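Local coordinates for protein AT-less polyketide synthase (Streptomyces platensis subsp. rosaceus, PDB 4QYR) that supplies a ketosynthase domain of the isomigrastatin polyketide synthase and probably catalyses a condensation that lengthens the growing acyl chain, at residues His149-Asn154 with Pro165-Val169; Gly264-Asn268 with Ala286-Ala291. All coordinates share one frame; numbering follows the deposited sequence.

Contact 1 of 2, residues His149-Asn154 with Pro165-Val169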
loop_
_atom_site.group_PDB
_atom_site.type_symbol
_atom_site.label_atom_id
_atom_site.label_comp_id
_atom_site.label_asym_id
_atom_site.label_seq_id
_atom_site.Cartn_x
_atom_site.Cartn_y
_atom_site.Cartn_z
ATOM N N HIS A 149 -6.318 8.458 -2.623
ATOM C CA HIS A 149 -4.954 8.044 -2.972
ATOM C C HIS A 149 -4.942 6.887 -3.966
ATOM O O HIS A 149 -4.065 6.799 -4.829
ATOM C CB HIS A 149 -4.170 7.647 -1.730
ATOM C CG HIS A 149 -3.779 8.803 -0.866
ATOM N ND1 HIS A 149 -3.815 10.105 -1.308
ATOM C CD2 HIS A 149 -3.349 8.851 0.418
ATOM C CE1 HIS A 149 -3.423 10.909 -0.335
ATOM N NE2 HIS A 149 -3.135 10.172 0.722
ATOM N N SER A 150 -5.907 5.991 -3.824
ATOM C CA SER A 150 -6.078 4.902 -4.770
ATOM C C SER A 150 -6.156 5.402 -6.198
ATOM O O SER A 150 -5.637 4.773 -7.117
ATOM C CB SER A 150 -7.339 4.120 -4.446
ATOM O OG SER A 150 -8.333 5.003 -3.954
HETATM N N MSE A 151 -6.792 6.547 -6.388
HETATM C CA MSE A 151 -6.977 7.048 -7.739
HETATM C C MSE A 151 -5.673 7.469 -8.371
HETATM O O MSE A 151 -5.471 7.289 -9.575
HETATM C CB MSE A 151 -7.974 8.200 -7.760
HETATM C CG MSE A 151 -9.413 7.702 -7.843
HETATM SE SE MSE A 151 -9.654 6.446 -9.329
HETATM C CE MSE A 151 -11.388 5.781 -8.816
ATOM N N LEU A 152 -4.781 8.006 -7.559
ATOM C CA LEU A 152 -3.472 8.360 -8.051
ATOM C C LEU A 152 -2.880 7.192 -8.838
ATOM O O LEU A 152 -2.426 7.366 -9.961
ATOM C CB LEU A 152 -2.560 8.751 -6.902
ATOM C CG LEU A 152 -1.253 9.445 -7.266
ATOM C CD1 LEU A 152 -0.767 10.195 -6.051
ATOM C CD2 LEU A 152 -0.225 8.461 -7.684
ATOM N N ALA A 153 -2.911 6.000 -8.255
ATOM C CA ALA A 153 -2.340 4.832 -8.913
ATOM C C ALA A 153 -3.266 4.324 -10.006
ATOM O O ALA A 153 -2.835 4.117 -11.136
ATOM C CB ALA A 153 -2.054 3.725 -7.893
ATOM N N ASN A 154 -4.538 4.130 -9.678
ATOM C CA ASN A 154 -5.450 3.487 -10.614
ATOM C C ASN A 154 -5.649 4.305 -11.896
ATOM O O ASN A 154 -5.733 3.755 -12.993
ATOM C CB ASN A 154 -6.807 3.216 -9.948
ATOM C CG ASN A 154 -6.701 2.297 -8.725
ATOM O OD1 ASN A 154 -5.752 1.528 -8.575
ATOM N ND2 ASN A 154 -7.695 2.368 -7.859
ATOM N N PRO A 165 -0.837 -5.198 -10.510
ATOM C CA PRO A 165 -1.312 -4.516 -9.302
ATOM C C PRO A 165 -1.104 -3.002 -9.382
ATOM O O PRO A 165 -0.020 -2.568 -9.791
ATOM C CB PRO A 165 -0.435 -5.115 -8.207
ATOM C CG PRO A 165 -0.094 -6.458 -8.724
ATOM C CD PRO A 165 0.059 -6.319 -10.203
ATOM N N SER A 166 -2.120 -2.231 -8.992
ATOM C CA SER A 166 -2.077 -0.768 -8.970
ATOM C C SER A 166 -2.277 -0.250 -7.548
ATOM O O SER A 166 -3.372 -0.294 -7.017
ATOM C CB SER A 166 -3.156 -0.191 -9.884
ATOM O OG SER A 166 -3.032 1.222 -10.046
ATOM N N GLU A 167 -1.220 0.249 -6.928
ATOM C CA GLU A 167 -1.285 0.632 -5.523
ATOM C C GLU A 167 -0.631 1.974 -5.225
ATOM O O GLU A 167 0.483 2.260 -5.675
ATOM C CB GLU A 167 -0.628 -0.443 -4.670
ATOM C CG GLU A 167 -1.468 -1.702 -4.580
ATOM C CD GLU A 167 -0.635 -2.973 -4.477
ATOM O OE1 GLU A 167 0.617 -2.894 -4.654
ATOM O OE2 GLU A 167 -1.240 -4.045 -4.206
ATOM N N PRO A 168 -1.332 2.810 -4.462
ATOM C CA PRO A 168 -0.636 3.851 -3.716
ATOM C C PRO A 168 0.156 3.222 -2.576
ATOM O O PRO A 168 -0.200 2.153 -2.065
ATOM C CB PRO A 168 -1.759 4.729 -3.192
ATOM C CG PRO A 168 -2.929 3.852 -3.150
ATOM C CD PRO A 168 -2.771 2.802 -4.201
ATOM N N VAL A 169 1.247 3.865 -2.206
ATOM C CA VAL A 169 1.999 3.448 -1.039
ATOM C C VAL A 169 2.101 4.609 -0.046
ATOM O O VAL A 169 2.512 5.722 -0.419
ATOM C CB VAL A 169 3.393 2.980 -1.415
ATOM C CG1 VAL A 169 4.205 2.756 -0.156
ATOM C CG2 VAL A 169 3.312 1.711 -2.248
#
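H149 and P168 meet where helix 149-160 crosses strand 166-169, a helix-on-strand contact in the N-terminal half of the thiolase fold, at the outermost strand at this end of the sheet within the chain. The two axes come within 6.4 Å at an angle of 132°. H149 meets P168 mainly through its backbone, with H149 O 3.5 Å from P168 CB. Its imidazole swings off beside the backbone N (chi1 -72°) and reaches the carbonyl of S124 through a weak hydrogen bond from NE2. At S150 the main chain again does the touching: P168 CG rests 3.7 Å from S150 CA, while the hydroxyl serves the dimer by a weak hydrogen bond to D170 of the second subunit. One turn after H149, A153 closes the seat of the proline ring, its CB 3.9 Å from P168 CD. The same methyl lies over the strand backbone, 3.5 Å from E167 C, consistent with the close approach of helix and strand at this small residue. E167 points its CB away from the helix, and its carboxylate forms a salt bridge with R182 of the second subunit. N154 ends the run, packing beside S166. S166 points its CB toward the helix, and its hydroxyl is hydrogen-bonded to S157, one turn after A153; S166 OG also lies 3.4 Å from A153 CB.

Contact 2 of 2, residues Gly264-Asn268 with Ala286-Ala291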
loop_
_atom_site.group_PDB
_atom_site.type_symbol
_atom_site.label_atom_id
_atom_site.label_comp_id
_atom_site.label_asym_id
_atom_site.label_seq_id
_atom_site.Cartn_x
_atom_site.Cartn_y
_atom_site.Cartn_z
ATOM N N GLY A 264 19.924 -5.319 -4.365
ATOM C CA GLY A 264 19.241 -5.737 -3.161
ATOM C C GLY A 264 18.265 -4.699 -2.659
ATOM O O GLY A 264 18.307 -3.532 -3.053
ATOM N N SER A 265 17.405 -5.117 -1.744
ATOM C CA SER A 265 16.254 -4.312 -1.392
ATOM C C SER A 265 15.542 -4.925 -0.200
ATOM O O SER A 265 15.234 -6.114 -0.217
ATOM C CB SER A 265 15.328 -4.229 -2.604
ATOM O OG SER A 265 14.000 -3.918 -2.250
ATOM N N ALA A 266 15.282 -4.131 0.837
ATOM C CA ALA A 266 14.582 -4.655 2.016
ATOM C C ALA A 266 13.699 -3.605 2.660
ATOM O O ALA A 266 13.979 -2.418 2.531
ATOM C CB ALA A 266 15.586 -5.192 3.038
ATOM N N GLU A 267 12.637 -4.037 3.346
ATOM C CA GLU A 267 11.832 -3.137 4.182
ATOM C C GLU A 267 11.497 -3.827 5.496
ATOM O O GLU A 267 11.459 -5.046 5.563
ATOM C CB GLU A 267 10.545 -2.695 3.473
ATOM C CG GLU A 267 9.399 -3.663 3.657
ATOM C CD GLU A 267 8.058 -3.170 3.093
ATOM O OE1 GLU A 267 7.487 -3.875 2.223
ATOM O OE2 GLU A 267 7.559 -2.104 3.525
ATOM N N ASN A 268 11.288 -3.046 6.546
ATOM C CA ASN A 268 10.938 -3.595 7.857
ATOM C C ASN A 268 10.332 -2.508 8.705
ATOM O O ASN A 268 10.243 -1.376 8.270
ATOM C CB ASN A 268 12.151 -4.214 8.564
ATOM C CG ASN A 268 13.095 -3.175 9.200
ATOM O OD1 ASN A 268 12.981 -1.965 8.978
ATOM N ND2 ASN A 268 14.063 -3.671 9.974
ATOM N N ALA A 286 19.280 -3.924 11.113
ATOM C CA ALA A 286 18.749 -5.218 10.691
ATOM C C ALA A 286 18.271 -5.152 9.257
ATOM O O ALA A 286 18.427 -6.100 8.496
ATOM C CB ALA A 286 17.643 -5.639 11.590
ATOM N N LEU A 287 17.704 -3.999 8.916
ATOM C CA LEU A 287 17.232 -3.668 7.583
ATOM C C LEU A 287 18.325 -3.749 6.553
ATOM O O LEU A 287 18.208 -4.453 5.565
ATOM C CB LEU A 287 16.656 -2.254 7.566
ATOM C CG LEU A 287 16.254 -1.671 6.215
ATOM C CD1 LEU A 287 14.881 -2.189 5.842
ATOM C CD2 LEU A 287 16.237 -0.175 6.252
ATOM N N ILE A 288 19.386 -2.989 6.784
ATOM C CA ILE A 288 20.506 -2.917 5.859
ATOM C C ILE A 288 21.132 -4.277 5.634
ATOM O O ILE A 288 21.324 -4.672 4.479
ATOM C CB ILE A 288 21.556 -1.933 6.360
ATOM C CG1 ILE A 288 20.961 -0.532 6.308
ATOM C CG2 ILE A 288 22.806 -1.994 5.501
ATOM C CD1 ILE A 288 21.601 0.404 7.244
ATOM N N GLN A 289 21.412 -5.002 6.717
ATOM C CA GLN A 289 21.971 -6.345 6.602
ATOM C C GLN A 289 21.099 -7.246 5.763
ATOM O O GLN A 289 21.592 -8.084 5.007
ATOM C CB GLN A 289 22.158 -6.963 7.970
ATOM C CG GLN A 289 22.897 -6.052 8.887
ATOM C CD GLN A 289 23.359 -6.745 10.125
ATOM O OE1 GLN A 289 23.398 -7.976 10.184
ATOM N NE2 GLN A 289 23.720 -5.965 11.135
ATOM N N ASP A 290 19.795 -7.069 5.915
ATOM C CA ASP A 290 18.826 -7.806 5.135
ATOM C C ASP A 290 18.997 -7.486 3.634
ATOM O O ASP A 290 19.042 -8.385 2.799
ATOM C CB ASP A 290 17.425 -7.470 5.641
ATOM C CG ASP A 290 16.349 -8.312 5.010
ATOM O OD1 ASP A 290 16.706 -9.326 4.384
ATOM O OD2 ASP A 290 15.146 -7.962 5.141
ATOM N N ALA A 291 19.130 -6.208 3.292
ATOM C CA ALA A 291 19.165 -5.815 1.892
ATOM C C ALA A 291 20.516 -6.112 1.306
ATOM O O ALA A 291 20.652 -6.347 0.097
ATOM C CB ALA A 291 18.847 -4.353 1.731
#
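A266 and A291 meet methyl to methyl where helix 281-291 covers strand 260-269, an alpha-on-beta layer in the C-terminal half of the thiolase fold. The strand segment and the helix segment run at 149° to each other, with axes 6.8 Å apart at closest approach. Apolar packing carries most of the contact. A266 CB stands 3.6 Å from A291 CB, and the two small side chains are consistent with the 4.6 Å between S265 CA and A291 CA. L287 comes next along the strand: with CG anti to its backbone N (chi1 173°), it sets CD1 against the main chain, 3.4 Å from A266 O. A backbone contact lies at the other end, where G264, with no side chain, brings its CA to 3.6 Å from A291 O.

Polar groups also pack against carbon. D290 sets its carboxylate beside A266, with OD2 3.5 Å from A266 CB, while OD1 forms a salt bridge with R293. S265 and E267 point their CB atoms away from the helix, and H181 and R182 of helix 175-189 receive their polar ends, which places strand 260-269 between two helices. The amide of N268 has its polar partners outside the two segments, ND2 donating to the carbonyl of A283 and OD1 accepting from N429. It turns a face to the leucine: L287 CB is offset toward the amide's outer edge, and L287 CD1 lies above the plane, 3.7 Å from N268 OD1.

Overall arrangement
One sheet takes helices at distant places: contact 1 at one of its outermost strands within the chain, 166-169, contact 2 on strand 260-269 further inside. Within a chain their centres are 24 Å apart, their nearest atoms about 7 Å. The dimer brings them together. E167 of contact 1 in one subunit approaches E267 of contact 2 in the other, and R182 of the latter subunit forms salt bridges with both, probably offsetting their like charges. A bound acetic acid, probably from the crystallisation liquor, lies about 3 Å from the E167 side chain and one about 5 Å from that of E267. Strand 166-169 leads toward helix 175-189, which in ketosynthases begins just after the nucleophilic cysteine.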